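Local coordinates for protein hydrolase (Burkholderia cenocepacia, PDB 4QKU) that probably hydrolyses fumarylacetoacetate to fumarate and acetoacetate, the last step of phenylalanine and tyrosine breakdown, with the help of divalent metal ions, at residues Leu253-Trp257 and Leu413-Gly417; Ala53-Gly57 and Val84-Leu90; Trp15-Leu19 and Asp290-Pro294. All blocks are in the same frame, centred on the assembly; numbering follows the deposited sequence.

Interaction 1 (Leu253-Trp257 and Leu413-Gly417); sequences LLNDW and LTLAG. With NA (sodium ion), chain H.
In the metal-bearing core of the C-terminal FAH-family domain, Leu-253, Asn-255 and Trp-257 of one sheet lean on Leu-413 and Leu-415 of another. Strands 253-255 and 413-417 run nearly antiparallel, at 156°, with 7.5 Å between their axes. No direct hydrogen bond joins them: this is face-to-face packing of two sheets.

Leu-415 carries the middle. Its CD2 drops onto the backbone of strand 253-255, 3.3 Å from Leu-254 O, while CD1 comes up against the amide of Asn-255, the two side chains crossing at about a right angle. Leu-253 answers from the other strand: with CG anti to its carbonyl carbon (chi1 -56°), it sends CD1 to the backbone of 415-417, 3.6 Å from Gly-417 N. Further along, Trp-257 CH2 touches Leu-413 CB at 3.7 Å.

The one polar link is a water, which accepts from Asn-255 ND2 at 3.0 Å and donates to Leu-413 O at 2.9 Å. The same ND2 lies over one face of the Trp-257 ring, toward its rim. Asn-255 OD1 is bonded to Glu-222 N, so both ends of this buried amide are used and its rotation is fixed.

At Asp-256 an inverse gamma turn interrupts the strand and swings the chain round to the sodium ion, which is gripped by Asp-256 OD1 at 2.4 Å and Trp-257 O at 2.5 Å. Lys-276 O, Ala-279 O and Thr-280 OG1 complete the shell. Asp-256, Lys-276 and Thr-280 are predicted magnesium ligands, so sodium probably occupies that site. Packed sheets with a metal held where an inner strand is interrupted are consistent with the mixed beta-sandwich roll of fumarylacetoacetate hydrolases.

Interaction 2 (Ala53-Gly57 and Val84-Leu90); sequences ARRPG and VLAAPTL
Pro-56 docks into the curve of the 84-90 loop, where backbone oxygens and leucine methyls receive its ring. No hydrogen bond crosses the contact.

The carbonyl contacts are the tightest. Pro-56 CD lies 3.3 Å from Leu-85 O and 3.5 Å from Ala-87 O, so two loop oxygens crowd this one ring carbon, from directions roughly at right angles.

Apolar contacts complete the pocket. Leu-90 CD2 reaches Pro-56 CB at 3.7 Å, and Leu-85 CD2 meets Pro-56 CG more loosely at 4.2 Å. Leu-67 of helix 67-72 also touches the proline. Nearer the surface, the aliphatic part of Arg-54 lies obliquely across Pro-88, with CG 3.6 Å from Pro-88 CB; the chain bends at chi3 (63°), about the CG-CD bond, and both of these carbons touch Pro-88.

The guanidinium of Arg-55 leads away from the loop. Arg-55 NH1 donates to Ala-53 O at 2.9 Å, from above the carbonyl plane, and salt bridges to Asp-66 and Asp-49 hold the rest of the group, pinning the corner at 53-54.

The result is a loop closing against strand 55-60 in the antiparallel sheet of the N-terminal domain, which is SH3-like in related fumarylacetoacetases.

Interaction 3 (Trp15-Leu19 and Asp290-Pro294); sequences WRATL and DALEP
Trp-15, Arg-16 and Leu-19 of the N-terminal arm meet a type I beta turn, Asp-290 to Glu-293, that follows strand 280-288 in the C-terminal FAH-family domain. The arm curls into a 3-10 turn at 17-19, and a second 3-10 segment starts at Glu-293. No hydrogen bond crosses between the two.

Stacking comes first. The carboxylate of Asp-290 lies almost flat on one face of the Trp-15 indole, with 16° between the planes and CG toward the rim of the ring. Asp-290 OD1 is 3.6 Å from Trp-15 CH2, and Asp-290 CB is 3.6 Å from Trp-15 CZ3. Placing an anion over a pi face would normally cost energy; here Arg-102 of helix 98-111 probably offsets this, since it pairs with Asp-290 OD2 and makes a cation-pi contact with the same indole. The opposite face is covered by Arg-16 CG, so the ring is sandwiched.

Charge plays a lesser part. The extended Arg-16 chain brings NH2 to 3.8 Å from Glu-293 OE2, a long salt bridge in which guanidinium and carboxylate are almost perpendicular (87°). The stronger partner of Glu-293 is Arg-296, at OE1. The CG of Glu-293, set anti to the backbone N (chi1 179°), lies close to Arg-16 NH1; the bend at chi2 then turns the carboxylate.

Apolar contact is left to Leu-19, whose two methyls divide the turn between them. CD1 rests 3.9 Å from Glu-293 CB, and Leu-19 CB approaches the Pro-294 ring. The other methyl, CD2, is 3.9 Å from Pro-294 CD and touches the turn's own bonded carbonyl: Asp-290 O accepts from Glu-293 N at 3.1 Å and has Leu-19 CD2 only 3.2 Å away.

Overall arrangement
The three contacts sit well apart, with centres 24 to 25 Å from one another. Interaction 1 is the buried one, about 7 Å from the centre of the chain, and it alone includes the metal site; interactions 2 and 3 lie 20 and 19 Å out, away from the annotated sites. Interaction 2 is internal to the N-terminal domain, whereas interaction 3 brings residues 15-19 to the C-terminal domain, so its chain closure spans interaction 2 and alternates with interaction 1. Strand 280-288, the neighbour of strand 248-259, leads towards segment 290-294, and nearest atoms of interactions 1 and 3 come to about 8 Å, against about 13 Å for the other pairs.

Interaction 1 (Leu253-Trp257 and Leu413-Gly417)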
ATOM      1  N   LEU B 253       4.728  18.245  -1.145  1.00 14.04           N
ATOM      2  CA  LEU B 253       5.936  18.020  -0.367  1.00 14.18           C
ATOM      3  C   LEU B 253       5.682  16.817   0.502  1.00 14.61           C
ATOM      4  O   LEU B 253       4.537  16.550   0.901  1.00 14.84           O
ATOM      5  CB  LEU B 253       6.258  19.222   0.508  1.00 14.31           C
ATOM      6  CG  LEU B 253       6.389  20.544  -0.240  1.00 14.17           C
ATOM      7  CD1 LEU B 253       6.535  21.689   0.740  1.00 14.42           C
ATOM      8  CD2 LEU B 253       7.572  20.506  -1.164  1.00 14.23           C
ATOM      9  N   LEU B 254       6.753  16.102   0.828  1.00 14.92           N
ATOM     10  CA  LEU B 254       6.635  14.813   1.498  1.00 14.43           C
ATOM     11  C   LEU B 254       7.774  14.627   2.500  1.00 14.09           C
ATOM     12  O   LEU B 254       8.930  14.644   2.128  1.00 13.56           O
ATOM     13  CB  LEU B 254       6.632  13.696   0.457  1.00 14.52           C
ATOM     14  CG  LEU B 254       6.338  12.243   0.913  1.00 14.93           C
ATOM     15  CD1 LEU B 254       5.805  11.428  -0.251  1.00 14.82           C
ATOM     16  CD2 LEU B 254       7.569  11.540   1.459  1.00 15.37           C
ATOM     17  N   ASN B 255       7.408  14.476   3.777  1.00 14.08           N
ATOM     18  CA  ASN B 255       8.345  14.203   4.812  1.00 14.18           C
ATOM     19  C   ASN B 255       8.199  12.752   5.171  1.00 14.49           C
ATOM     20  O   ASN B 255       7.216  12.350   5.787  1.00 13.80           O
ATOM     21  CB  ASN B 255       8.088  15.081   6.035  1.00 14.17           C
ATOM     22  CG  ASN B 255       9.183  14.944   7.080  1.00 14.25           C
ATOM     23  OD1 ASN B 255      10.060  14.070   6.982  1.00 14.17           O
ATOM     24  ND2 ASN B 255       9.143  15.808   8.088  1.00 14.33           N
ATOM     25  N   ASP B 256       9.194  11.961   4.781  1.00 15.32           N
ATOM     26  CA  ASP B 256       9.172  10.546   5.077  1.00 15.49           C
ATOM     27  C   ASP B 256       9.897  10.318   6.375  1.00 15.85           C
ATOM     28  O   ASP B 256      11.059   9.893   6.384  1.00 15.98           O
ATOM     29  CB  ASP B 256       9.795   9.701   3.982  1.00 15.83           C
ATOM     30  CG  ASP B 256       9.701   8.201   4.292  1.00 16.27           C
ATOM     31  OD1 ASP B 256       8.833   7.812   5.110  1.00 16.89           O
ATOM     32  OD2 ASP B 256      10.505   7.418   3.762  1.00 16.41           O
ATOM     33  N   TRP B 257       9.200  10.591   7.471  1.00 15.08           N
ATOM     34  CA  TRP B 257       9.788  10.435   8.786  1.00 15.31           C
ATOM     35  C   TRP B 257      10.397   9.064   8.913  1.00 15.91           C
ATOM     36  O   TRP B 257       9.766   8.071   8.537  1.00 16.44           O
ATOM     37  CB  TRP B 257       8.738  10.591   9.874  1.00 14.68           C
ATOM     38  CG  TRP B 257       7.912  11.851   9.835  1.00 13.81           C
ATOM     39  CD1 TRP B 257       6.656  12.002   9.284  1.00 13.14           C
ATOM     40  CD2 TRP B 257       8.256  13.102  10.388  1.00 13.55           C
ATOM     41  NE1 TRP B 257       6.226  13.272   9.466  1.00 13.06           N
ATOM     42  CE2 TRP B 257       7.177  13.967  10.163  1.00 13.30           C
ATOM     43  CE3 TRP B 257       9.364  13.574  11.099  1.00 13.94           C
ATOM     44  CZ2 TRP B 257       7.178  15.274  10.603  1.00 13.52           C
ATOM     45  CZ3 TRP B 257       9.356  14.873  11.552  1.00 13.91           C
ATOM     46  CH2 TRP B 257       8.275  15.715  11.289  1.00 13.74           C
ATOM     47  N   LEU B 413       9.344  20.213  12.644  1.00 16.05           N
ATOM     48  CA  LEU B 413      10.063  20.127  11.355  1.00 15.38           C
ATOM     49  C   LEU B 413       9.155  20.573  10.250  1.00 15.20           C
ATOM     50  O   LEU B 413       8.021  20.107  10.159  1.00 14.75           O
ATOM     51  CB  LEU B 413      10.517  18.702  11.083  1.00 14.68           C
ATOM     52  CG  LEU B 413      11.820  18.240  11.757  1.00 14.92           C
ATOM     53  CD1 LEU B 413      13.010  18.974  11.162  1.00 14.88           C
ATOM     54  CD2 LEU B 413      11.794  18.391  13.274  1.00 15.34           C
ATOM     55  N   THR B 414       9.643  21.486   9.424  1.00 15.89           N
ATOM     56  CA  THR B 414       8.851  22.023   8.326  1.00 16.66           C
ATOM     57  C   THR B 414       9.584  21.884   6.978  1.00 16.65           C
ATOM     58  O   THR B 414      10.760  22.187   6.866  1.00 17.17           O
ATOM     59  CB  THR B 414       8.463  23.499   8.596  1.00 17.29           C
ATOM     60  OG1 THR B 414       7.921  23.609   9.923  1.00 18.25           O
ATOM     61  CG2 THR B 414       7.404  23.965   7.625  1.00 17.27           C
ATOM     62  N   LEU B 415       8.870  21.406   5.980  1.00 16.79           N
ATOM     63  CA  LEU B 415       9.345  21.401   4.606  1.00 17.33           C
ATOM     64  C   LEU B 415       8.618  22.525   3.906  1.00 17.39           C
ATOM     65  O   LEU B 415       7.417  22.713   4.125  1.00 17.13           O
ATOM     66  CB  LEU B 415       8.963  20.101   3.908  1.00 17.49           C
ATOM     67  CG  LEU B 415       9.877  18.873   3.987  1.00 18.32           C
ATOM     68  CD1 LEU B 415      10.351  18.577   5.401  1.00 18.66           C
ATOM     69  CD2 LEU B 415       9.143  17.663   3.413  1.00 18.03           C
ATOM     70  N   ALA B 416       9.345  23.272   3.086  1.00 17.79           N
ATOM     71  CA  ALA B 416       8.748  24.265   2.234  1.00 18.34           C
ATOM     72  C   ALA B 416       9.336  24.103   0.838  1.00 18.41           C
ATOM     73  O   ALA B 416      10.449  23.637   0.677  1.00 18.15           O
ATOM     74  CB  ALA B 416       9.021  25.662   2.766  1.00 18.71           C
ATOM     75  N   GLY B 417       8.593  24.555  -0.163  1.00 18.38           N
ATOM     76  CA  GLY B 417       9.066  24.477  -1.526  1.00 18.09           C
ATOM     77  C   GLY B 417       8.367  25.480  -2.414  1.00 17.92           C
ATOM     78  O   GLY B 417       7.214  25.838  -2.182  1.00 17.29           O
TER
HETATM   79 NA    NA H 501       7.729   7.717   7.224  1.00 15.60          NA
HETATM   80  O   HOH W   1       7.160  18.015   8.336  1.00  7.16           O

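Interaction 2 (Ala53-Gly57 and Val84-Leu90)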
ATOM      1  N   ALA B  53     -18.609  20.598   5.996  1.00 31.25           N
ATOM      2  CA  ALA B  53     -17.732  19.453   6.062  1.00 29.88           C
ATOM      3  C   ALA B  53     -16.667  19.506   4.973  1.00 28.42           C
ATOM      4  O   ALA B  53     -16.802  20.244   4.003  1.00 28.81           O
ATOM      5  CB  ALA B  53     -18.539  18.174   5.927  1.00 29.96           C
ATOM      6  N   ARG B  54     -15.630  18.694   5.126  1.00 26.44           N
ATOM      7  CA  ARG B  54     -14.500  18.758   4.229  1.00 25.91           C
ATOM      8  C   ARG B  54     -14.945  18.599   2.776  1.00 24.47           C
ATOM      9  O   ARG B  54     -15.789  17.767   2.464  1.00 25.51           O
ATOM     10  CB  ARG B  54     -13.427  17.731   4.619  1.00 26.61           C
ATOM     11  CG  ARG B  54     -13.789  16.282   4.338  1.00 27.94           C
ATOM     12  CD  ARG B  54     -12.733  15.331   4.873  1.00 28.42           C
ATOM     13  NE  ARG B  54     -12.605  15.406   6.325  1.00 29.21           N
ATOM     14  CZ  ARG B  54     -11.618  14.833   7.018  1.00 29.83           C
ATOM     15  NH1 ARG B  54     -10.665  14.147   6.408  1.00 28.87           N
ATOM     16  NH2 ARG B  54     -11.568  14.966   8.338  1.00 31.31           N
ATOM     17  N   ARG B  55     -14.351  19.398   1.890  1.00 22.43           N
ATOM     18  CA  ARG B  55     -14.748  19.436   0.490  1.00 21.13           C
ATOM     19  C   ARG B  55     -13.659  20.128  -0.333  1.00 19.41           C
ATOM     20  O   ARG B  55     -12.751  20.725   0.238  1.00 19.18           O
ATOM     21  CB  ARG B  55     -16.064  20.198   0.355  1.00 22.07           C
ATOM     22  CG  ARG B  55     -15.967  21.659   0.775  1.00 22.61           C
ATOM     23  CD  ARG B  55     -17.333  22.219   1.137  1.00 23.16           C
ATOM     24  NE  ARG B  55     -17.264  23.612   1.570  1.00 23.48           N
ATOM     25  CZ  ARG B  55     -17.048  24.022   2.814  1.00 24.30           C
ATOM     26  NH1 ARG B  55     -16.880  23.167   3.820  1.00 24.57           N
ATOM     27  NH2 ARG B  55     -16.991  25.327   3.061  1.00 25.13           N
ATOM     28  N   PRO B  56     -13.739  20.037  -1.668  1.00 17.70           N
ATOM     29  CA  PRO B  56     -12.676  20.532  -2.520  1.00 16.70           C
ATOM     30  C   PRO B  56     -12.538  22.020  -2.524  1.00 16.16           C
ATOM     31  O   PRO B  56     -13.544  22.730  -2.552  1.00 16.39           O
ATOM     32  CB  PRO B  56     -13.088  20.060  -3.915  1.00 16.83           C
ATOM     33  CG  PRO B  56     -13.965  18.913  -3.686  1.00 17.27           C
ATOM     34  CD  PRO B  56     -14.727  19.274  -2.448  1.00 17.84           C
ATOM     35  N   GLY B  57     -11.290  22.479  -2.505  1.00 15.40           N
ATOM     36  CA  GLY B  57     -10.973  23.912  -2.604  1.00 15.54           C
ATOM     37  C   GLY B  57      -9.695  24.206  -3.368  1.00 15.12           C
ATOM     38  O   GLY B  57      -8.917  23.303  -3.679  1.00 15.07           O
ATOM     39  N   VAL B  84     -18.700  15.566  -8.241  1.00 34.66           N
ATOM     40  CA  VAL B  84     -17.392  15.268  -7.668  1.00 32.87           C
ATOM     41  C   VAL B  84     -16.972  16.279  -6.602  1.00 31.83           C
ATOM     42  O   VAL B  84     -15.954  16.083  -5.932  1.00 28.54           O
ATOM     43  CB  VAL B  84     -16.287  15.189  -8.760  1.00 31.88           C
ATOM     44  CG1 VAL B  84     -16.637  14.139  -9.809  1.00 31.72           C
ATOM     45  CG2 VAL B  84     -16.036  16.540  -9.406  1.00 30.77           C
ATOM     46  N   LEU B  85     -17.749  17.350  -6.446  1.00 31.91           N
ATOM     47  CA  LEU B  85     -17.375  18.421  -5.517  1.00 32.03           C
ATOM     48  C   LEU B  85     -18.115  18.309  -4.183  1.00 32.10           C
ATOM     49  O   LEU B  85     -17.935  19.125  -3.297  1.00 33.11           O
ATOM     50  CB  LEU B  85     -17.611  19.779  -6.158  1.00 31.87           C
ATOM     51  CG  LEU B  85     -16.941  19.985  -7.524  1.00 31.95           C
ATOM     52  CD1 LEU B  85     -17.446  21.266  -8.157  1.00 32.75           C
ATOM     53  CD2 LEU B  85     -15.431  20.036  -7.422  1.00 31.59           C
ATOM     54  N   ALA B  86     -18.947  17.283  -4.055  1.00 33.48           N
ATOM     55  CA  ALA B  86     -19.549  16.917  -2.767  1.00 33.18           C
ATOM     56  C   ALA B  86     -18.635  15.958  -2.005  1.00 32.81           C
ATOM     57  O   ALA B  86     -18.882  15.669  -0.834  1.00 35.01           O
ATOM     58  CB  ALA B  86     -20.906  16.268  -2.981  1.00 32.62           C
ATOM     59  N   ALA B  87     -17.580  15.481  -2.665  1.00 30.01           N
ATOM     60  CA  ALA B  87     -16.776  14.408  -2.133  1.00 28.13           C
ATOM     61  C   ALA B  87     -15.786  14.945  -1.120  1.00 25.52           C
ATOM     62  O   ALA B  87     -15.270  16.030  -1.291  1.00 28.31           O
ATOM     63  CB  ALA B  87     -16.050  13.679  -3.260  1.00 28.55           C
ATOM     64  N   PRO B  88     -15.507  14.173  -0.069  1.00 22.77           N
ATOM     65  CA  PRO B  88     -14.528  14.563   0.932  1.00 21.54           C
ATOM     66  C   PRO B  88     -13.069  14.419   0.477  1.00 19.66           C
ATOM     67  O   PRO B  88     -12.161  14.727   1.248  1.00 17.93           O
ATOM     68  CB  PRO B  88     -14.837  13.606   2.099  1.00 21.74           C
ATOM     69  CG  PRO B  88     -15.310  12.380   1.424  1.00 21.95           C
ATOM     70  CD  PRO B  88     -16.077  12.842   0.218  1.00 22.59           C
ATOM     71  N   THR B  89     -12.854  13.908  -0.739  1.00 18.73           N
ATOM     72  CA  THR B  89     -11.532  13.853  -1.333  1.00 17.87           C
ATOM     73  C   THR B  89     -11.599  14.339  -2.754  1.00 18.14           C
ATOM     74  O   THR B  89     -12.698  14.477  -3.323  1.00 19.33           O
ATOM     75  CB  THR B  89     -10.978  12.431  -1.337  1.00 17.78           C
ATOM     76  OG1 THR B  89     -11.821  11.581  -2.117  1.00 17.75           O
ATOM     77  CG2 THR B  89     -10.893  11.886   0.082  1.00 17.80           C
ATOM     78  N   LEU B  90     -10.434  14.579  -3.339  1.00 17.11           N
ATOM     79  CA  LEU B  90     -10.346  15.035  -4.718  1.00 16.59           C
ATOM     80  C   LEU B  90     -10.330  13.890  -5.733  1.00 16.93           C
ATOM     81  O   LEU B  90     -10.331  14.138  -6.939  1.00 17.08           O
ATOM     82  CB  LEU B  90      -9.081  15.897  -4.916  1.00 15.89           C
ATOM     83  CG  LEU B  90      -8.974  17.265  -4.214  1.00 15.65           C
ATOM     84  CD1 LEU B  90      -7.586  17.860  -4.373  1.00 15.25           C
ATOM     85  CD2 LEU B  90     -10.029  18.232  -4.714  1.00 15.75           C
TER

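Interaction 3 (Trp15-Leu19 and Asp290-Pro294)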
ATOM      1  N   TRP B  15      -4.965  26.771 -21.903  1.00 39.59           N
ATOM      2  CA  TRP B  15      -4.561  26.746 -20.513  1.00 35.27           C
ATOM      3  C   TRP B  15      -3.200  27.348 -20.336  1.00 33.74           C
ATOM      4  O   TRP B  15      -2.835  27.715 -19.225  1.00 32.22           O
ATOM      5  CB  TRP B  15      -4.546  25.313 -19.981  1.00 32.75           C
ATOM      6  CG  TRP B  15      -3.498  24.412 -20.598  1.00 31.21           C
ATOM      7  CD1 TRP B  15      -3.653  23.639 -21.706  1.00 30.55           C
ATOM      8  CD2 TRP B  15      -2.158  24.174 -20.133  1.00 29.53           C
ATOM      9  NE1 TRP B  15      -2.509  22.933 -21.954  1.00 29.36           N
ATOM     10  CE2 TRP B  15      -1.565  23.254 -21.018  1.00 28.89           C
ATOM     11  CE3 TRP B  15      -1.403  24.654 -19.061  1.00 29.08           C
ATOM     12  CZ2 TRP B  15      -0.247  22.796 -20.861  1.00 27.98           C
ATOM     13  CZ3 TRP B  15      -0.092  24.197 -18.906  1.00 27.48           C
ATOM     14  CH2 TRP B  15       0.466  23.278 -19.799  1.00 27.49           C
ATOM     15  N   ARG B  16      -2.451  27.460 -21.425  1.00 33.81           N
ATOM     16  CA  ARG B  16      -1.130  28.065 -21.339  1.00 33.77           C
ATOM     17  C   ARG B  16      -1.199  29.569 -21.063  1.00 32.89           C
ATOM     18  O   ARG B  16      -0.231  30.148 -20.548  1.00 33.84           O
ATOM     19  CB  ARG B  16      -0.297  27.742 -22.579  1.00 34.06           C
ATOM     20  CG  ARG B  16       0.095  26.281 -22.629  1.00 34.04           C
ATOM     21  CD  ARG B  16       0.831  25.962 -23.908  1.00 35.18           C
ATOM     22  NE  ARG B  16       1.441  24.632 -23.906  1.00 36.75           N
ATOM     23  CZ  ARG B  16       2.595  24.312 -23.313  1.00 37.88           C
ATOM     24  NH1 ARG B  16       3.304  25.217 -22.637  1.00 37.92           N
ATOM     25  NH2 ARG B  16       3.047  23.060 -23.382  1.00 39.21           N
ATOM     26  N   ALA B  17      -2.346  30.183 -21.358  1.00 32.24           N
ATOM     27  CA  ALA B  17      -2.614  31.593 -21.006  1.00 31.26           C
ATOM     28  C   ALA B  17      -2.689  31.819 -19.478  1.00 30.16           C
ATOM     29  O   ALA B  17      -2.367  32.908 -18.984  1.00 31.39           O
ATOM     30  CB  ALA B  17      -3.901  32.056 -21.673  1.00 31.53           C
ATOM     31  N   THR B  18      -3.090  30.782 -18.748  1.00 27.59           N
ATOM     32  CA  THR B  18      -3.145  30.827 -17.301  1.00 26.77           C
ATOM     33  C   THR B  18      -1.754  30.827 -16.664  1.00 26.46           C
ATOM     34  O   THR B  18      -1.650  31.000 -15.457  1.00 25.36           O
ATOM     35  CB  THR B  18      -3.899  29.610 -16.713  1.00 25.74           C
ATOM     36  OG1 THR B  18      -3.148  28.407 -16.961  1.00 24.96           O
ATOM     37  CG2 THR B  18      -5.306  29.483 -17.300  1.00 25.60           C
ATOM     38  N   LEU B  19      -0.693  30.604 -17.445  1.00 26.90           N
ATOM     39  CA  LEU B  19       0.678  30.663 -16.906  1.00 27.60           C
ATOM     40  C   LEU B  19       1.301  32.052 -17.058  1.00 27.85           C
ATOM     41  O   LEU B  19       2.437  32.258 -16.651  1.00 27.86           O
ATOM     42  CB  LEU B  19       1.596  29.630 -17.583  1.00 28.04           C
ATOM     43  CG  LEU B  19       1.086  28.196 -17.704  1.00 28.59           C
ATOM     44  CD1 LEU B  19       1.899  27.384 -18.711  1.00 28.81           C
ATOM     45  CD2 LEU B  19       1.081  27.530 -16.346  1.00 28.54           C
ATOM     46  N   ASP B 290       0.594  21.275 -14.650  1.00 18.33           N
ATOM     47  CA  ASP B 290       0.390  22.357 -15.588  1.00 18.48           C
ATOM     48  C   ASP B 290       0.920  23.649 -14.994  1.00 18.44           C
ATOM     49  O   ASP B 290       1.594  24.422 -15.684  1.00 19.06           O
ATOM     50  CB  ASP B 290      -1.094  22.491 -15.944  1.00 18.92           C
ATOM     51  CG  ASP B 290      -1.567  21.447 -16.989  1.00 19.58           C
ATOM     52  OD1 ASP B 290      -0.732  20.699 -17.555  1.00 18.79           O
ATOM     53  OD2 ASP B 290      -2.798  21.382 -17.233  1.00 20.13           O
ATOM     54  N   ALA B 291       0.640  23.894 -13.719  1.00 17.57           N
ATOM     55  CA  ALA B 291       1.174  25.069 -13.043  1.00 17.51           C
ATOM     56  C   ALA B 291       2.704  25.057 -12.971  1.00 17.24           C
ATOM     57  O   ALA B 291       3.311  26.113 -12.978  1.00 17.85           O
ATOM     58  CB  ALA B 291       0.587  25.183 -11.650  1.00 17.41           C
ATOM     59  N   LEU B 292       3.328  23.882 -12.911  1.00 16.36           N
ATOM     60  CA  LEU B 292       4.795  23.788 -12.927  1.00 15.98           C
ATOM     61  C   LEU B 292       5.430  23.888 -14.307  1.00 16.43           C
ATOM     62  O   LEU B 292       6.656  23.829 -14.430  1.00 16.29           O
ATOM     63  CB  LEU B 292       5.243  22.490 -12.291  1.00 15.57           C
ATOM     64  CG  LEU B 292       4.801  22.352 -10.825  1.00 15.27           C
ATOM     65  CD1 LEU B 292       4.905  20.910 -10.381  1.00 14.74           C
ATOM     66  CD2 LEU B 292       5.628  23.265  -9.931  1.00 15.42           C
ATOM     67  N   GLU B 293       4.620  24.036 -15.350  1.00 16.66           N
ATOM     68  CA  GLU B 293       5.148  24.026 -16.721  1.00 17.29           C
ATOM     69  C   GLU B 293       6.269  25.060 -16.925  1.00 17.06           C
ATOM     70  O   GLU B 293       7.285  24.722 -17.533  1.00 17.33           O
ATOM     71  CB  GLU B 293       4.013  24.207 -17.761  1.00 17.86           C
ATOM     72  CG  GLU B 293       4.451  24.236 -19.223  1.00 18.48           C
ATOM     73  CD  GLU B 293       5.164  22.964 -19.696  1.00 18.44           C
ATOM     74  OE1 GLU B 293       5.087  21.914 -19.034  1.00 17.83           O
ATOM     75  OE2 GLU B 293       5.785  23.012 -20.770  1.00 19.11           O
ATOM     76  N   PRO B 294       6.111  26.287 -16.386  1.00 16.46           N
ATOM     77  CA  PRO B 294       7.142  27.293 -16.645  1.00 16.68           C
ATOM     78  C   PRO B 294       8.461  26.987 -15.952  1.00 16.35           C
ATOM     79  O   PRO B 294       9.451  27.624 -16.244  1.00 16.25           O
ATOM     80  CB  PRO B 294       6.532  28.599 -16.090  1.00 16.57           C
ATOM     81  CG  PRO B 294       5.081  28.373 -16.108  1.00 16.56           C
ATOM     82  CD  PRO B 294       4.930  26.903 -15.771  1.00 16.39           C
TER